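RagB/SusD domain protein (Flavobacterium johnsoniae, PDB 5J5U) binds chitin and, as a SusD homolog, probably captures chitin chains at the cell surface for uptake by a polysaccharide utilization system. Local coordinates at residues K283-V287 and V312-A318; R189-M194 and Q207-A211; I40-F45 and G59-V65. One frame throughout, in Å; residues are numbered along the deposited sequence.

Contact 1 (K283-V287 and V312-A318); sequences KTGSV and VGGSNAA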
ATOM      1  N   LYS A 283      -6.591  -3.543  26.114  1.00 19.87           N
ATOM      2  CA  LYS A 283      -7.753  -2.855  26.682  1.00 20.34           C
ATOM      3  C   LYS A 283      -7.450  -2.392  28.114  1.00 23.58           C
ATOM      4  O   LYS A 283      -6.697  -3.053  28.839  1.00 22.59           O
ATOM      5  CB  LYS A 283      -8.977  -3.774  26.688  1.00 19.63           C
ATOM      6  CG  LYS A 283      -9.416  -4.270  25.327  1.00 23.35           C
ATOM      7  CD  LYS A 283     -10.252  -5.552  25.460  1.00 21.21           C
ATOM      8  CE  LYS A 283     -11.407  -5.397  26.447  1.00 17.21           C
ATOM      9  NZ  LYS A 283     -12.186  -6.662  26.515  1.00 17.54           N
ATOM     10  N   THR A 284      -8.030  -1.267  28.530  1.00 24.02           N
ATOM     11  CA  THR A 284      -7.868  -0.819  29.912  1.00 17.92           C
ATOM     12  C   THR A 284      -9.188  -0.932  30.652  1.00 22.74           C
ATOM     13  O   THR A 284      -9.217  -1.057  31.874  1.00 29.97           O
ATOM     14  CB  THR A 284      -7.377   0.625  30.013  1.00 25.26           C
ATOM     15  OG1 THR A 284      -8.340   1.504  29.414  1.00 23.86           O
ATOM     16  CG2 THR A 284      -6.029   0.779  29.340  1.00 16.61           C
ATOM     17  N   GLY A 285     -10.280  -0.912  29.900  1.00 22.15           N
ATOM     18  CA  GLY A 285     -11.595  -1.090  30.469  1.00 20.17           C
ATOM     19  C   GLY A 285     -12.170  -2.453  30.134  1.00 23.19           C
ATOM     20  O   GLY A 285     -11.732  -3.116  29.198  1.00 22.65           O
ATOM     21  N   SER A 286     -13.177  -2.857  30.899  1.00 27.12           N
ATOM     22  CA  SER A 286     -13.909  -4.092  30.653  1.00 23.88           C
ATOM     23  C   SER A 286     -15.125  -3.835  29.796  1.00 23.04           C
ATOM     24  O   SER A 286     -15.716  -2.756  29.865  1.00 21.42           O
ATOM     25  CB  SER A 286     -14.369  -4.715  31.969  1.00 22.40           C
ATOM     26  OG  SER A 286     -15.250  -5.811  31.743  1.00 15.23           O
ATOM     27  N   VAL A 287     -15.531  -4.853  29.038  1.00 20.02           N
ATOM     28  CA  VAL A 287     -16.744  -4.756  28.239  1.00 22.00           C
ATOM     29  C   VAL A 287     -17.955  -4.478  29.125  1.00 28.49           C
ATOM     30  O   VAL A 287     -18.973  -3.976  28.653  1.00 29.52           O
ATOM     31  CB  VAL A 287     -16.993  -6.038  27.425  1.00 18.84           C
ATOM     32  CG1 VAL A 287     -15.908  -6.246  26.383  1.00 22.06           C
ATOM     33  CG2 VAL A 287     -17.077  -7.243  28.344  1.00 21.93           C
ATOM     34  N   VAL A 312     -19.258  -1.741  23.112  1.00 16.92           N
ATOM     35  CA  VAL A 312     -19.857  -2.130  24.392  1.00 22.63           C
ATOM     36  C   VAL A 312     -18.760  -2.074  25.460  1.00 22.53           C
ATOM     37  O   VAL A 312     -17.765  -2.795  25.382  1.00 19.05           O
ATOM     38  CB  VAL A 312     -20.508  -3.536  24.349  1.00 26.45           C
ATOM     39  CG1 VAL A 312     -20.999  -3.951  25.746  1.00 24.46           C
ATOM     40  CG2 VAL A 312     -21.642  -3.568  23.339  1.00 23.79           C
ATOM     41  N   GLY A 313     -18.925  -1.173  26.422  1.00 20.69           N
ATOM     42  CA  GLY A 313     -17.872  -0.903  27.383  1.00 17.24           C
ATOM     43  C   GLY A 313     -17.158   0.415  27.113  1.00 19.40           C
ATOM     44  O   GLY A 313     -16.284   0.812  27.874  1.00 20.28           O
ATOM     45  N   GLY A 314     -17.510   1.089  26.019  1.00 21.59           N
ATOM     46  CA  GLY A 314     -16.854   2.342  25.648  1.00 16.38           C
ATOM     47  C   GLY A 314     -15.511   2.088  24.997  1.00 18.05           C
ATOM     48  O   GLY A 314     -15.087   0.929  24.885  1.00 19.06           O
ATOM     49  N   SER A 315     -14.811   3.151  24.608  1.00 15.53           N
ATOM     50  CA  SER A 315     -13.585   2.977  23.833  1.00 19.80           C
ATOM     51  C   SER A 315     -12.455   2.297  24.618  1.00 18.84           C
ATOM     52  O   SER A 315     -11.541   1.729  24.015  1.00 20.18           O
ATOM     53  CB  SER A 315     -13.086   4.326  23.289  1.00 16.59           C
ATOM     54  OG  SER A 315     -12.779   5.227  24.335  1.00 21.91           O
ATOM     55  N   ASN A 316     -12.491   2.357  25.946  1.00 18.29           N
ATOM     56  CA  ASN A 316     -11.460   1.680  26.751  1.00 20.60           C
ATOM     57  C   ASN A 316     -11.502   0.164  26.598  1.00 20.83           C
ATOM     58  O   ASN A 316     -10.493  -0.523  26.819  1.00 23.68           O
ATOM     59  CB  ASN A 316     -11.592   2.044  28.232  1.00 19.51           C
ATOM     60  CG  ASN A 316     -11.109   3.441  28.529  1.00 18.93           C
ATOM     61  OD1 ASN A 316     -10.263   3.987  27.817  1.00 20.30           O
ATOM     62  ND2 ASN A 316     -11.667   4.047  29.561  1.00 18.75           N
ATOM     63  N   ALA A 317     -12.677  -0.342  26.223  1.00 18.33           N
ATOM     64  CA  ALA A 317     -12.914  -1.767  26.053  1.00 18.45           C
ATOM     65  C   ALA A 317     -12.485  -2.253  24.668  1.00 17.85           C
ATOM     66  O   ALA A 317     -12.913  -3.315  24.211  1.00 16.29           O
ATOM     67  CB  ALA A 317     -14.385  -2.095  26.301  1.00 16.84           C
ATOM     68  N   ALA A 318     -11.675  -1.453  23.984  1.00 16.66           N
ATOM     69  CA  ALA A 318     -11.075  -1.893  22.732  1.00 18.81           C
ATOM     70  C   ALA A 318      -9.568  -1.592  22.712  1.00 17.83           C
ATOM     71  O   ALA A 318      -9.121  -0.566  23.222  1.00 16.67           O
ATOM     72  CB  ALA A 318     -11.794  -1.234  21.515  1.00 14.02           C
TER
HETATM   73  O   HOH W   1      -8.023   2.058  26.490  1.00 23.04           O
HETATM   74  O   HOH W   2     -15.001  -0.207  30.268  1.00 24.19           O
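The carbonyl O of N316 takes two backbone N-H groups from the facing loop. T284 N donates to N316 O at 3.1 Å, tilted about 20° from the carbonyl plane. G285 N donates to N316 O at 3.1 Å with a straighter N-H (167°), but from well above that plane. Both donors come from the same face of the carbonyl.

The tight part lies beside this pair. G285 has no side chain, so its backbone can lie 4.6 Å from N316, CA to CA. The methyl of A317 packs against the backbone of S286 and V287. K283 runs along the backbone of A317, with its CE 3.4 Å from A317 O. A bend at chi3 (52°) turns the chain on this course. Its NZ continues to salt bridges with E296 and E300.

The other side is looser and wetter. T284 and N316 are exposed, and their side chains cross obliquely. One water hydrogen-bonds T284 OG1 and donates to N316 OD1. A second water lies within hydrogen-bonding distance of S286 O (2.7 Å) and G313 O (2.9 Å). G313 approaches S286 O and V287 CA too closely for a side chain, and its backbone angles themselves call for glycine. At this exposed end V312 CG1 lies 3.5 Å from V287 O.

Both segments belong to the long connection between strands 280-281 and 320-321, which pair antiparallel in a two-stranded sheet. The contact ties the first part of that connection to its return. The chemistry implies that main-chain bonds and water, more than apolar side chains, hold these loops together.

Contact 2 (R189-M194 and Q207-A211); sequences RLRLAM and QAKAA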
ATOM      1  N   ARG A 189       8.574  -4.358  -9.996  1.00 25.03           N
ATOM      2  CA  ARG A 189       8.203  -5.108 -11.201  1.00 20.92           C
ATOM      3  C   ARG A 189       7.366  -6.327 -10.850  1.00 22.21           C
ATOM      4  O   ARG A 189       6.342  -6.598 -11.492  1.00 18.57           O
ATOM      5  CB  ARG A 189       9.448  -5.526 -11.971  1.00 23.40           C
ATOM      6  CG  ARG A 189       9.175  -6.338 -13.225  1.00 28.65           C
ATOM      7  CD  ARG A 189      10.419  -6.302 -14.091  1.00 26.81           C
ATOM      8  NE  ARG A 189      10.256  -6.972 -15.373  1.00 28.89           N
ATOM      9  CZ  ARG A 189      11.194  -6.985 -16.312  1.00 30.66           C
ATOM     10  NH1 ARG A 189      12.347  -6.364 -16.097  1.00 29.27           N
ATOM     11  NH2 ARG A 189      10.977  -7.600 -17.466  1.00 29.82           N
ATOM     12  N   LEU A 190       7.784  -7.042  -9.809  1.00 16.65           N
ATOM     13  CA  LEU A 190       7.030  -8.211  -9.330  1.00 19.20           C
ATOM     14  C   LEU A 190       5.637  -7.850  -8.760  1.00 18.32           C
ATOM     15  O   LEU A 190       4.667  -8.606  -8.905  1.00 18.40           O
ATOM     16  CB  LEU A 190       7.860  -8.954  -8.270  1.00 14.96           C
ATOM     17  CG  LEU A 190       7.278 -10.213  -7.640  1.00 16.38           C
ATOM     18  CD1 LEU A 190       7.060 -11.284  -8.676  1.00 17.95           C
ATOM     19  CD2 LEU A 190       8.197 -10.706  -6.533  1.00 16.37           C
ATOM     20  N   ARG A 191       5.568  -6.728  -8.049  1.00 15.63           N
ATOM     21  CA  ARG A 191       4.303  -6.237  -7.516  1.00 18.59           C
ATOM     22  C   ARG A 191       3.320  -5.970  -8.671  1.00 17.67           C
ATOM     23  O   ARG A 191       2.145  -6.357  -8.630  1.00 19.23           O
ATOM     24  CB  ARG A 191       4.536  -4.968  -6.676  1.00 17.86           C
ATOM     25  CG  ARG A 191       3.264  -4.233  -6.298  1.00 19.43           C
ATOM     26  CD  ARG A 191       3.538  -2.841  -5.762  1.00 21.70           C
ATOM     27  NE  ARG A 191       3.967  -2.872  -4.372  1.00 17.03           N
ATOM     28  CZ  ARG A 191       4.110  -1.791  -3.624  1.00 16.07           C
ATOM     29  NH1 ARG A 191       3.850  -0.594  -4.151  1.00 11.17           N
ATOM     30  NH2 ARG A 191       4.492  -1.913  -2.353  1.00 12.99           N
ATOM     31  N   LEU A 192       3.814  -5.301  -9.707  1.00 19.77           N
ATOM     32  CA  LEU A 192       2.989  -5.014 -10.884  1.00 16.31           C
ATOM     33  C   LEU A 192       2.635  -6.324 -11.619  1.00 19.82           C
ATOM     34  O   LEU A 192       1.510  -6.494 -12.103  1.00 17.97           O
ATOM     35  CB  LEU A 192       3.708  -4.018 -11.796  1.00 11.10           C
ATOM     36  CG  LEU A 192       3.958  -2.684 -11.076  1.00 13.44           C
ATOM     37  CD1 LEU A 192       4.973  -1.833 -11.772  1.00 15.86           C
ATOM     38  CD2 LEU A 192       2.678  -1.897 -10.893  1.00 15.72           C
ATOM     39  N   ALA A 193       3.584  -7.255 -11.683  1.00 15.54           N
ATOM     40  CA  ALA A 193       3.332  -8.517 -12.354  1.00 15.22           C
ATOM     41  C   ALA A 193       2.211  -9.261 -11.685  1.00 18.97           C
ATOM     42  O   ALA A 193       1.296  -9.740 -12.351  1.00 17.97           O
ATOM     43  CB  ALA A 193       4.585  -9.391 -12.378  1.00 22.60           C
ATOM     44  N   MET A 194       2.267  -9.362 -10.359  1.00 20.96           N
ATOM     45  CA  MET A 194       1.202 -10.075  -9.657  1.00 15.41           C
ATOM     46  C   MET A 194      -0.112  -9.322  -9.798  1.00 17.45           C
ATOM     47  O   MET A 194      -1.181  -9.942  -9.891  1.00 16.86           O
ATOM     48  CB  MET A 194       1.559 -10.299  -8.188  1.00 13.93           C
ATOM     49  CG  MET A 194       2.742 -11.276  -8.005  1.00 25.09           C
ATOM     50  SD  MET A 194       2.631 -12.863  -8.900  1.00 27.25           S
ATOM     51  CE  MET A 194       3.435 -12.455 -10.401  1.00 26.05           C
ATOM     52  N   GLN A 207       6.617 -11.405 -16.523  1.00 31.16           N
ATOM     53  CA  GLN A 207       7.195 -10.298 -15.776  1.00 27.62           C
ATOM     54  C   GLN A 207       7.608 -10.691 -14.337  1.00 26.37           C
ATOM     55  O   GLN A 207       8.586 -10.155 -13.795  1.00 30.01           O
ATOM     56  CB  GLN A 207       6.210  -9.140 -15.754  1.00 25.13           C
ATOM     57  CG  GLN A 207       5.903  -8.604 -17.124  1.00 23.23           C
ATOM     58  CD  GLN A 207       7.070  -7.883 -17.739  1.00 29.43           C
ATOM     59  OE1 GLN A 207       7.981  -7.443 -17.037  1.00 29.85           O
ATOM     60  NE2 GLN A 207       7.054  -7.753 -19.062  1.00 29.59           N
ATOM     61  N   ALA A 208       6.855 -11.599 -13.718  1.00 23.65           N
ATOM     62  CA  ALA A 208       7.232 -12.139 -12.413  1.00 28.69           C
ATOM     63  C   ALA A 208       8.562 -12.846 -12.496  1.00 29.33           C
ATOM     64  O   ALA A 208       9.495 -12.498 -11.780  1.00 28.95           O
ATOM     65  CB  ALA A 208       6.216 -13.083 -11.915  1.00 22.73           C
ATOM     66  N   LYS A 209       8.619 -13.862 -13.356  1.00 29.61           N
ATOM     67  CA  LYS A 209       9.864 -14.566 -13.647  1.00 32.82           C
ATOM     68  C   LYS A 209      11.018 -13.592 -13.899  1.00 32.71           C
ATOM     69  O   LYS A 209      12.073 -13.708 -13.260  1.00 36.29           O
ATOM     70  CB  LYS A 209       9.695 -15.490 -14.852  1.00 32.55           C
ATOM     71  CG  LYS A 209      10.809 -16.522 -14.970  1.00 34.93           C
ATOM     72  CD  LYS A 209      10.603 -17.441 -16.154  1.00 44.23           C
ATOM     73  CE  LYS A 209      11.790 -18.371 -16.336  1.00 40.79           C
ATOM     74  NZ  LYS A 209      11.564 -19.228 -17.525  1.00 32.12           N
ATOM     75  N   ALA A 210      10.825 -12.637 -14.814  1.00 31.34           N
ATOM     76  CA  ALA A 210      11.870 -11.643 -15.105  1.00 26.23           C
ATOM     77  C   ALA A 210      12.325 -10.883 -13.852  1.00 32.57           C
ATOM     78  O   ALA A 210      13.536 -10.684 -13.628  1.00 28.26           O
ATOM     79  CB  ALA A 210      11.397 -10.675 -16.149  1.00 26.88           C
ATOM     80  N   ALA A 211      11.356 -10.486 -13.025  1.00 30.03           N
ATOM     81  CA  ALA A 211      11.652  -9.753 -11.800  1.00 26.84           C
ATOM     82  C   ALA A 211      12.491 -10.620 -10.873  1.00 28.33           C
ATOM     83  O   ALA A 211      13.517 -10.195 -10.340  1.00 25.90           O
ATOM     84  CB  ALA A 211      10.363  -9.321 -11.111  1.00 20.58           C
TER
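Q207 OE1 is held by two nitrogens of one guanidinium. R189 NE donates to Q207 OE1 at 2.9 Å, arriving nearly along the C=O axis. The bond is bent at the hydrogen (136°). A weak second bond runs from R189 NH2 to the same oxygen at 3.0 Å. The two side chains cross at about a right angle, yet the guanidinium and amide planes are only 28° apart. The chain of R189 is extended, with CG opposite the backbone N (chi1 179°), and this carries the guanidinium across to the second helix. The methyl of A210 lies over one face, toward its rim. R189 NH1 also makes a salt bridge to D155, and Q207 NE2 hydrogen-bonds E203, which gives each group a second partner.

The segments are parts of helices 178-195 and 201-214, a nearly antiparallel helical hairpin, in a family placed in the TPR clan. The segment axes approach to 8.2 Å. Small residues permit this closeness. A193 CB sits 3.4 Å from A208 N, and A211 CB packs on L190 CB at 3.8 Å. L190 CD1 reaches the methyl of A208 at 3.8 Å. M194 bends at chi2 and chi3 toward the same methyl, but its CE is modelled closer than usual van der Waals contact, so the detail is doubtful. Beyond them, L343 of helix 337-349 touches both L190 and M194, while F151 of helix 143-160 lies against Q207.

Contact 3 (I40-F45 and G59-V65); sequences IYSGGF and GSKFKKV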
ATOM      1  N   ILE A  40      -8.275   6.827   5.639  1.00 14.29           N
ATOM      2  CA  ILE A  40      -9.731   6.823   5.672  1.00 13.64           C
ATOM      3  C   ILE A  40     -10.336   5.864   4.657  1.00 10.78           C
ATOM      4  O   ILE A  40     -11.041   4.931   5.043  1.00  9.31           O
ATOM      5  CB  ILE A  40     -10.323   8.251   5.438  1.00 10.70           C
ATOM      6  CG1 ILE A  40     -10.055   9.144   6.643  1.00 13.79           C
ATOM      7  CG2 ILE A  40     -11.821   8.158   5.176  1.00  8.36           C
ATOM      8  CD1 ILE A  40     -10.241  10.635   6.369  1.00 14.09           C
ATOM      9  N   TYR A  41     -10.091   6.080   3.371  1.00  9.75           N
ATOM     10  CA  TYR A  41     -10.787   5.250   2.378  1.00 12.92           C
ATOM     11  C   TYR A  41     -10.125   3.871   2.178  1.00 14.53           C
ATOM     12  O   TYR A  41     -10.788   2.856   2.422  1.00  8.73           O
ATOM     13  CB  TYR A  41     -10.914   5.974   1.041  1.00 11.43           C
ATOM     14  CG  TYR A  41     -12.153   6.850   0.931  1.00 14.88           C
ATOM     15  CD1 TYR A  41     -13.325   6.530   1.599  1.00 11.48           C
ATOM     16  CD2 TYR A  41     -12.135   8.014   0.172  1.00 13.21           C
ATOM     17  CE1 TYR A  41     -14.450   7.338   1.501  1.00 11.29           C
ATOM     18  CE2 TYR A  41     -13.256   8.826   0.054  1.00 11.39           C
ATOM     19  CZ  TYR A  41     -14.406   8.492   0.725  1.00 13.34           C
ATOM     20  OH  TYR A  41     -15.499   9.314   0.621  1.00 15.16           O
ATOM     21  N   SER A  42      -8.850   3.796   1.773  1.00 11.54           N
ATOM     22  CA  SER A  42      -8.242   2.445   1.578  1.00 13.73           C
ATOM     23  C   SER A  42      -8.288   1.647   2.872  1.00 13.20           C
ATOM     24  O   SER A  42      -8.738   0.499   2.882  1.00  7.58           O
ATOM     25  CB  SER A  42      -6.785   2.519   1.088  1.00 10.96           C
ATOM     26  OG  SER A  42      -6.707   2.979  -0.244  1.00 14.23           O
ATOM     27  N   GLY A  43      -7.849   2.299   3.955  1.00  9.61           N
ATOM     28  CA  GLY A  43      -7.820   1.719   5.280  1.00 10.49           C
ATOM     29  C   GLY A  43      -9.167   1.282   5.817  1.00 12.74           C
ATOM     30  O   GLY A  43      -9.254   0.260   6.499  1.00  9.71           O
ATOM     31  N   GLY A  44     -10.216   2.046   5.542  1.00  7.11           N
ATOM     32  CA  GLY A  44     -11.536   1.620   5.953  1.00 10.16           C
ATOM     33  C   GLY A  44     -12.116   0.539   5.041  1.00 12.91           C
ATOM     34  O   GLY A  44     -12.779  -0.388   5.514  1.00 11.35           O
ATOM     35  N   PHE A  45     -11.868   0.655   3.732  1.00 11.00           N
ATOM     36  CA  PHE A  45     -12.392  -0.298   2.746  1.00 12.01           C
ATOM     37  C   PHE A  45     -11.879  -1.712   3.061  1.00 11.81           C
ATOM     38  O   PHE A  45     -12.628  -2.680   3.009  1.00 10.24           O
ATOM     39  CB  PHE A  45     -11.981   0.056   1.302  1.00  7.40           C
ATOM     40  CG  PHE A  45     -12.592   1.316   0.748  1.00  9.62           C
ATOM     41  CD1 PHE A  45     -13.617   1.981   1.406  1.00 10.63           C
ATOM     42  CD2 PHE A  45     -12.140   1.821  -0.469  1.00 13.90           C
ATOM     43  CE1 PHE A  45     -14.169   3.138   0.878  1.00 13.61           C
ATOM     44  CE2 PHE A  45     -12.681   2.987  -1.011  1.00 13.27           C
ATOM     45  CZ  PHE A  45     -13.702   3.642  -0.338  1.00 14.64           C
ATOM     46  N   GLY A  59     -14.877   5.817   5.410  1.00  6.46           N
ATOM     47  CA  GLY A  59     -14.190   4.651   4.873  1.00  9.02           C
ATOM     48  C   GLY A  59     -14.817   3.291   5.216  1.00 13.57           C
ATOM     49  O   GLY A  59     -14.940   2.400   4.398  1.00 13.05           O
ATOM     50  N   SER A  60     -15.214   3.131   6.459  1.00 11.71           N
ATOM     51  CA  SER A  60     -15.719   1.859   6.917  1.00 13.55           C
ATOM     52  C   SER A  60     -17.148   1.598   6.390  1.00 15.29           C
ATOM     53  O   SER A  60     -17.431   0.532   5.862  1.00 10.97           O
ATOM     54  CB  SER A  60     -15.672   1.836   8.446  1.00 11.82           C
ATOM     55  OG  SER A  60     -15.651   0.521   8.920  1.00 17.43           O
ATOM     56  N   LYS A  61     -18.023   2.601   6.494  1.00 15.71           N
ATOM     57  CA  LYS A  61     -19.426   2.442   6.084  1.00 15.40           C
ATOM     58  C   LYS A  61     -19.710   2.796   4.606  1.00 14.15           C
ATOM     59  O   LYS A  61     -20.787   2.484   4.113  1.00 12.88           O
ATOM     60  CB  LYS A  61     -20.327   3.294   6.978  1.00 13.16           C
ATOM     61  CG  LYS A  61     -20.296   2.899   8.426  1.00 16.09           C
ATOM     62  CD  LYS A  61     -21.436   3.541   9.216  1.00 19.70           C
ATOM     63  CE  LYS A  61     -21.344   5.042   9.280  1.00 20.69           C
ATOM     64  NZ  LYS A  61     -22.383   5.627  10.215  1.00 23.75           N
ATOM     65  N   PHE A  62     -18.744   3.425   3.927  1.00 11.11           N
ATOM     66  CA  PHE A  62     -18.840   3.859   2.517  1.00 11.76           C
ATOM     67  C   PHE A  62     -19.739   5.099   2.299  1.00 11.12           C
ATOM     68  O   PHE A  62     -20.887   5.002   1.891  1.00 12.80           O
ATOM     69  CB  PHE A  62     -19.320   2.705   1.623  1.00 13.70           C
ATOM     70  CG  PHE A  62     -18.623   1.390   1.908  1.00 15.72           C
ATOM     71  CD1 PHE A  62     -17.283   1.367   2.317  1.00 11.20           C
ATOM     72  CD2 PHE A  62     -19.308   0.180   1.774  1.00 13.48           C
ATOM     73  CE1 PHE A  62     -16.642   0.183   2.580  1.00 11.14           C
ATOM     74  CE2 PHE A  62     -18.688  -1.017   2.030  1.00 10.57           C
ATOM     75  CZ  PHE A  62     -17.345  -1.031   2.445  1.00 11.54           C
ATOM     76  N   LYS A  63     -19.189   6.267   2.584  1.00 13.62           N
ATOM     77  CA  LYS A  63     -19.849   7.522   2.284  1.00 12.66           C
ATOM     78  C   LYS A  63     -18.895   8.414   1.470  1.00 11.30           C
ATOM     79  O   LYS A  63     -17.698   8.467   1.749  1.00  8.77           O
ATOM     80  CB  LYS A  63     -20.289   8.233   3.568  1.00 10.53           C
ATOM     81  CG  LYS A  63     -21.347   7.506   4.343  1.00 13.10           C
ATOM     82  CD  LYS A  63     -21.923   8.383   5.441  1.00 15.03           C
ATOM     83  CE  LYS A  63     -22.907   7.599   6.295  1.00 14.33           C
ATOM     84  NZ  LYS A  63     -23.462   8.471   7.344  1.00 18.41           N
ATOM     85  N   LYS A  64     -19.427   9.086   0.453  1.00 12.72           N
ATOM     86  CA  LYS A  64     -18.613   9.891  -0.452  1.00 16.03           C
ATOM     87  C   LYS A  64     -18.346  11.281   0.066  1.00 14.87           C
ATOM     88  O   LYS A  64     -19.258  11.963   0.524  1.00 15.17           O
ATOM     89  CB  LYS A  64     -19.283  10.026  -1.824  1.00 16.07           C
ATOM     90  CG  LYS A  64     -19.614   8.736  -2.476  1.00 18.91           C
ATOM     91  CD  LYS A  64     -19.559   8.890  -3.982  1.00 22.84           C
ATOM     92  CE  LYS A  64     -20.772   9.602  -4.527  1.00 29.00           C
ATOM     93  NZ  LYS A  64     -20.910   9.378  -6.005  1.00 40.86           N
ATOM     94  N   VAL A  65     -17.086  11.684  -0.025  1.00 14.83           N
ATOM     95  CA  VAL A  65     -16.662  13.080   0.147  1.00 14.60           C
ATOM     96  C   VAL A  65     -15.689  13.316  -1.001  1.00 16.43           C
ATOM     97  O   VAL A  65     -14.641  12.633  -1.084  1.00 17.29           O
ATOM     98  CB  VAL A  65     -15.960  13.352   1.509  1.00 18.27           C
ATOM     99  CG1 VAL A  65     -15.668  14.842   1.676  1.00 14.30           C
ATOM    100  CG2 VAL A  65     -16.808  12.857   2.679  1.00 14.18           C
TER
HETATM  101  O   HOH W   3     -15.618  -1.418   5.626  1.00  8.63           O
HETATM  102  O   HOH W   4     -13.321  -0.706   8.345  1.00 13.51           O
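Y41 lays the edge of its ring along G59, with CD1 3.9 Å from G59 CA. Its hydroxyl goes on to the backbone that follows helix 53-60. There Y41 OH donates to K63 O at 2.6 Å, in the carbonyl plane and on a lone pair. Y41 OH in turn accepts from V65 N at 2.9 Å. One hydroxyl thus both gives and receives, and it fixes the path of the chain from K63 to V65. V65 is the N-cap position of the next helix, 66-90.

The backbones meet at two glycines, a close glycine-to-glycine helix packing. G44 and G59 come within 4.2 Å, CA to CA, because neither carries a side chain. A CA-H...O contact, a common companion of such close packing, joins G59 CA to I40 O at 3.2 Å. I40 O also accepts the helical bond from G44 N.

F45 turns the edge of its ring to the G59 carbonyl, with CD1 3.3 Å from G59 O. CG opposite the carbonyl carbon (chi1 -68°) swings the ring back toward the second segment. The F45 and F62 rings meet obliquely, planes 72° apart, with F45 CD1 3.7 Å from F62 CE1. F62 leaves the helix with positive phi. Two waters bridge G44 O to S60: both donate to G44 O, one also donates to S60 O, and the other accepts from the side-chain S60 OG. S60 OG also bonds G305 N.

Helix 31-45 is thereby joined to helix 53-60 and the turn after it, which leads into helix 66-90. Y68 and A69 of helix 66-90 touch Y41, and Y419 of helix 415-425 meets the F45 ring.

How the contacts relate
Along the chain the contacts come in series: contact 3 closes first, then contact 2, then contact 1. None touches another. Contacts 1 and 3 are nearest by centres, 24 Å apart, with about 13 Å between nearest atoms. Contacts 2 and 3 have centres 29 Å apart and nearest atoms about 12 Å apart. Contacts 1 and 2 are the farthest pair, with centres 44 Å and nearest atoms about 29 Å apart. Contact 2 lies across the chain's centre from both others. It packs helix on helix; contact 3 packs a helix against a helix end and the turn after it. Both are buried. Contact 1 is a loop pairing 30 Å from the chain's centre. No bound chitin defines a site to which they could be related.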